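Local coordinates for pyruvate kinase (Pyrobaculum aerophilum, PDB 3QTG), which catalyses the last step of glycolysis, interconverting phosphoenolpyruvate and ADP with pyruvate and ATP, as a divalent-metal-dependent homotetramer, at residues A[298-302]-A[303-307]; A[336-339]-A[340-344]. One frame throughout, in Å; residues are numbered along the deposited sequence.

Contact 1 (298-302 with 303-307) and contact 2 (336-339 with 340-344) are both local, one at the start of helix 302-313 and the other along helix 331-343, the helices that flank barrel strand 318-321 in the chain, with the short helix 323-326 between the strand and the second of them. Their centres lie about 11 Å apart, and they meet where Pro300 CD comes within 3.5 Å of Trp337 CD2 and Ile305 CG1 within 3.8 Å of Ile341 CD1. Contact 1 is partly buried, with side-chain hydrogen bonds closing the helix N-terminus. Contact 2 is more deeply buried and joins ordinary helical backbone bonds to a cation-pi stack. Both reach a second subunit.

Contact 1. Residues A[298-302]-A[303-307]; sequences PIPTR and AEIND
Glu304 turns back over the residues ahead of it and grips Thr301, and its side chain can be followed atom by atom. CB sits 3.5 Å from Thr301 O. CG, anti to the carbonyl carbon and beside the backbone N, passes 3.2 Å from Thr301 OG1, where the two side chains cross. From there the chain runs extended, with CD 3.7 Å from Thr301 OG1, to the carboxylate, whose OE1 accepts from Thr301 N at 3.3 Å; the donor comes from above the carboxylate plane, 41° out of it. The same oxygen lies 3.4 Å from Pro300 CB and also bonds the hydroxyl of Ser293, so two bonds hold this end of the buried carboxylate. In return Glu304 N donates to Thr301 OG1, 3.2 Å away with an N-H...O angle of 159°. These reciprocal bonds define a capping box, with Thr301 as N-cap of helix 302-313, which follows the seventh strand of the TIM barrel. The chi1 of Thr301, 78°, puts OG1 between the backbone N and the carbonyl carbon, facing the first turn, where it serves an amide that has no earlier helical carbonyl to bond. Regular i to i+4 bonding then begins with Ile305 N to Thr301 O and continues with Asn306 N to Arg302 O. On the apolar flank, Pro300 CG rests 3.8 Å from Ile305 CG1, and both residues pack on Trp337 of helix 331-343. Farther round the helix, Arg302 and Asn306 lie against Gln289 and Pro267 of a second subunit.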
# COMPACT_ATOMS: atom_id res chain seq x y z
N PRO A 298 -9.68 33.03 34.00
CA PRO A 298 -10.49 31.81 34.04
C PRO A 298 -10.79 31.23 32.64
O PRO A 298 -11.46 30.20 32.53
CB PRO A 298 -11.78 32.29 34.72
CG PRO A 298 -11.91 33.73 34.30
CD PRO A 298 -10.51 34.25 34.11
N ILE A 299 -10.32 31.92 31.60
CA ILE A 299 -10.45 31.46 30.21
C ILE A 299 -9.06 31.45 29.55
O ILE A 299 -8.28 32.38 29.76
CB ILE A 299 -11.39 32.37 29.38
CG1 ILE A 299 -12.67 32.76 30.15
CG2 ILE A 299 -11.73 31.74 28.03
CD1 ILE A 299 -13.60 31.61 30.49
N PRO A 300 -8.75 30.41 28.76
CA PRO A 300 -7.45 30.48 28.09
C PRO A 300 -7.53 31.33 26.81
O PRO A 300 -8.63 31.68 26.34
CB PRO A 300 -7.18 29.00 27.75
CG PRO A 300 -8.54 28.45 27.49
CD PRO A 300 -9.46 29.16 28.44
N THR A 301 -6.37 31.68 26.27
CA THR A 301 -6.29 32.34 24.97
C THR A 301 -6.60 31.31 23.87
O THR A 301 -6.45 30.11 24.07
CB THR A 301 -4.90 32.93 24.72
OG1 THR A 301 -4.00 31.89 24.34
CG2 THR A 301 -4.35 33.69 25.99
N ARG A 302 -7.03 31.81 22.71
CA ARG A 302 -7.24 31.00 21.50
C ARG A 302 -6.02 30.17 21.07
O ARG A 302 -6.17 29.02 20.65
CB ARG A 302 -7.70 31.90 20.36
CG ARG A 302 -9.17 32.32 20.54
CD ARG A 302 -9.62 33.33 19.51
NE ARG A 302 -10.95 33.86 19.83
CZ ARG A 302 -11.18 34.93 20.60
NH1 ARG A 302 -10.16 35.61 21.12
NH2 ARG A 302 -12.42 35.33 20.85
N ALA A 303 -4.84 30.75 21.17
CA ALA A 303 -3.61 30.05 20.80
C ALA A 303 -3.36 28.85 21.72
O ALA A 303 -2.91 27.81 21.24
CB ALA A 303 -2.41 31.01 20.82
N GLU A 304 -3.68 29.00 23.01
CA GLU A 304 -3.54 27.90 23.98
C GLU A 304 -4.52 26.77 23.71
O GLU A 304 -4.16 25.60 23.85
CB GLU A 304 -3.72 28.40 25.41
CG GLU A 304 -2.63 29.39 25.81
CD GLU A 304 -2.80 29.92 27.23
OE1 GLU A 304 -3.95 30.04 27.70
OE2 GLU A 304 -1.77 30.20 27.87
N ILE A 305 -5.74 27.11 23.30
CA ILE A 305 -6.71 26.11 22.85
C ILE A 305 -6.18 25.35 21.61
O ILE A 305 -6.17 24.14 21.60
CB ILE A 305 -8.11 26.74 22.57
CG1 ILE A 305 -8.75 27.19 23.90
CG2 ILE A 305 -9.01 25.77 21.81
CD1 ILE A 305 -9.74 28.32 23.77
N ASN A 306 -5.73 26.07 20.58
CA ASN A 306 -5.12 25.38 19.43
C ASN A 306 -3.91 24.49 19.81
O ASN A 306 -3.80 23.36 19.33
CB ASN A 306 -4.75 26.37 18.33
CG ASN A 306 -5.97 26.96 17.64
OD1 ASN A 306 -6.13 28.19 17.57
ND2 ASN A 306 -6.82 26.10 17.12
N ASP A 307 -3.04 25.00 20.69
CA ASP A 307 -1.86 24.25 21.21
C ASP A 307 -2.25 22.91 21.87
O ASP A 307 -1.74 21.86 21.48
CB ASP A 307 -1.10 25.14 22.20
CG ASP A 307 0.29 24.60 22.56
OD1 ASP A 307 0.77 23.63 21.94
OD2 ASP A 307 0.90 25.18 23.50

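Contact 2. Residues A[336-339]-A[340-344]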
# COMPACT_ATOMS: atom_id res chain seq x y z
N SER A 336 -11.07 22.17 33.90
CA SER A 336 -12.35 22.16 33.21
C SER A 336 -12.13 22.46 31.73
O SER A 336 -12.64 21.75 30.88
CB SER A 336 -13.31 23.15 33.87
OG SER A 336 -14.58 23.11 33.25
N TRP A 337 -11.34 23.49 31.43
CA TRP A 337 -10.98 23.82 30.05
C TRP A 337 -10.12 22.76 29.35
O TRP A 337 -10.31 22.51 28.16
CB TRP A 337 -10.31 25.19 29.98
CG TRP A 337 -11.30 26.27 29.75
CD1 TRP A 337 -11.82 27.13 30.69
CD2 TRP A 337 -11.93 26.61 28.51
NE1 TRP A 337 -12.71 27.98 30.10
CE2 TRP A 337 -12.80 27.69 28.77
CE3 TRP A 337 -11.82 26.12 27.20
CZ2 TRP A 337 -13.58 28.29 27.76
CZ3 TRP A 337 -12.59 26.71 26.20
CH2 TRP A 337 -13.46 27.79 26.49
N LEU A 338 -9.19 22.15 30.08
CA LEU A 338 -8.41 21.01 29.55
C LEU A 338 -9.32 19.88 29.01
O LEU A 338 -9.19 19.45 27.85
CB LEU A 338 -7.47 20.43 30.62
CG LEU A 338 -6.56 19.33 30.06
CD1 LEU A 338 -5.79 19.81 28.79
CD2 LEU A 338 -5.60 18.80 31.13
N SER A 339 -10.24 19.44 29.86
CA SER A 339 -11.15 18.34 29.58
C SER A 339 -12.12 18.66 28.45
O SER A 339 -12.41 17.81 27.60
CB SER A 339 -11.92 18.02 30.87
OG SER A 339 -12.52 16.76 30.80
N ARG A 340 -12.63 19.89 28.45
CA ARG A 340 -13.52 20.40 27.42
C ARG A 340 -12.84 20.40 26.03
O ARG A 340 -13.42 19.92 25.07
CB ARG A 340 -13.96 21.81 27.80
CG ARG A 340 -15.06 22.39 26.93
CD ARG A 340 -15.31 23.86 27.30
NE ARG A 340 -15.16 24.12 28.74
CZ ARG A 340 -15.72 25.15 29.38
NH1 ARG A 340 -16.48 26.01 28.70
NH2 ARG A 340 -15.53 25.31 30.69
N ILE A 341 -11.62 20.93 25.95
CA ILE A 341 -10.84 20.93 24.69
C ILE A 341 -10.62 19.52 24.16
O ILE A 341 -10.72 19.28 22.96
CB ILE A 341 -9.46 21.63 24.82
CG1 ILE A 341 -9.64 23.13 25.12
CG2 ILE A 341 -8.59 21.41 23.53
CD1 ILE A 341 -8.41 23.82 25.72
N LEU A 342 -10.32 18.59 25.06
CA LEU A 342 -10.04 17.20 24.69
C LEU A 342 -11.25 16.51 24.08
O LEU A 342 -11.12 15.70 23.14
CB LEU A 342 -9.48 16.41 25.89
CG LEU A 342 -8.11 16.86 26.40
CD1 LEU A 342 -7.59 16.02 27.57
CD2 LEU A 342 -7.10 16.91 25.28
N MET A 343 -12.43 16.84 24.59
CA MET A 343 -13.68 16.29 24.07
C MET A 343 -13.91 16.68 22.62
O MET A 343 -14.70 16.05 21.92
CB MET A 343 -14.87 16.69 24.96
CG MET A 343 -14.81 16.02 26.33
SD MET A 343 -16.22 16.36 27.39
CE MET A 343 -15.81 15.31 28.81
N ASN A 344 -13.21 17.71 22.16
CA ASN A 344 -13.32 18.16 20.78
C ASN A 344 -12.29 17.55 19.83
O ASN A 344 -12.43 17.68 18.62
CB ASN A 344 -13.21 19.69 20.70
CG ASN A 344 -14.42 20.37 21.27
OD1 ASN A 344 -15.45 20.53 20.59
ND2 ASN A 344 -14.33 20.77 22.55
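Arg340 lays its guanidinium flat on the indole of Trp337, three residues earlier: the planes differ by 6°, and CZ is 4.1 Å from the centroid of the six-membered ring, only 18° off its normal. This is a cation-pi stack on one face. The side chain leaves with CG anti to the backbone N and bends at chi3, -36°, which swings the guanidinium over the indole. Arg340 CD adds a CH-pi contact at 4.2 Å from the same centroid, while NH2 lies 3.5 Å from Ser336 OG, which sits at the edge of the guanidinium near its plane. Arg340 N donates to Ser336 O, opening four successive i to i+4 bonds that identify the segment as alpha-helix. Ile341 follows, its N bonded to Trp337 O and its CG1 4.2 Å from Trp337 CE3, near the ring plane. Leu342 sets CD1 4.3 Å from Leu338 CG on the barrel-facing side. Met343 N bonds Ser339 O at 3.2 Å, and Ser339 OG itself is held by Arg19. Asn344 ND2 makes a weak bond back to Arg340 O and a further one to Asp264 of a second subunit. Within the TIM barrel, Leu338 and Leu342 bury helix 331-343 against strands 318-321 and 18-22, whereas Ile341 packs on Ile305 and Val308 of the neighbouring helix 302-313.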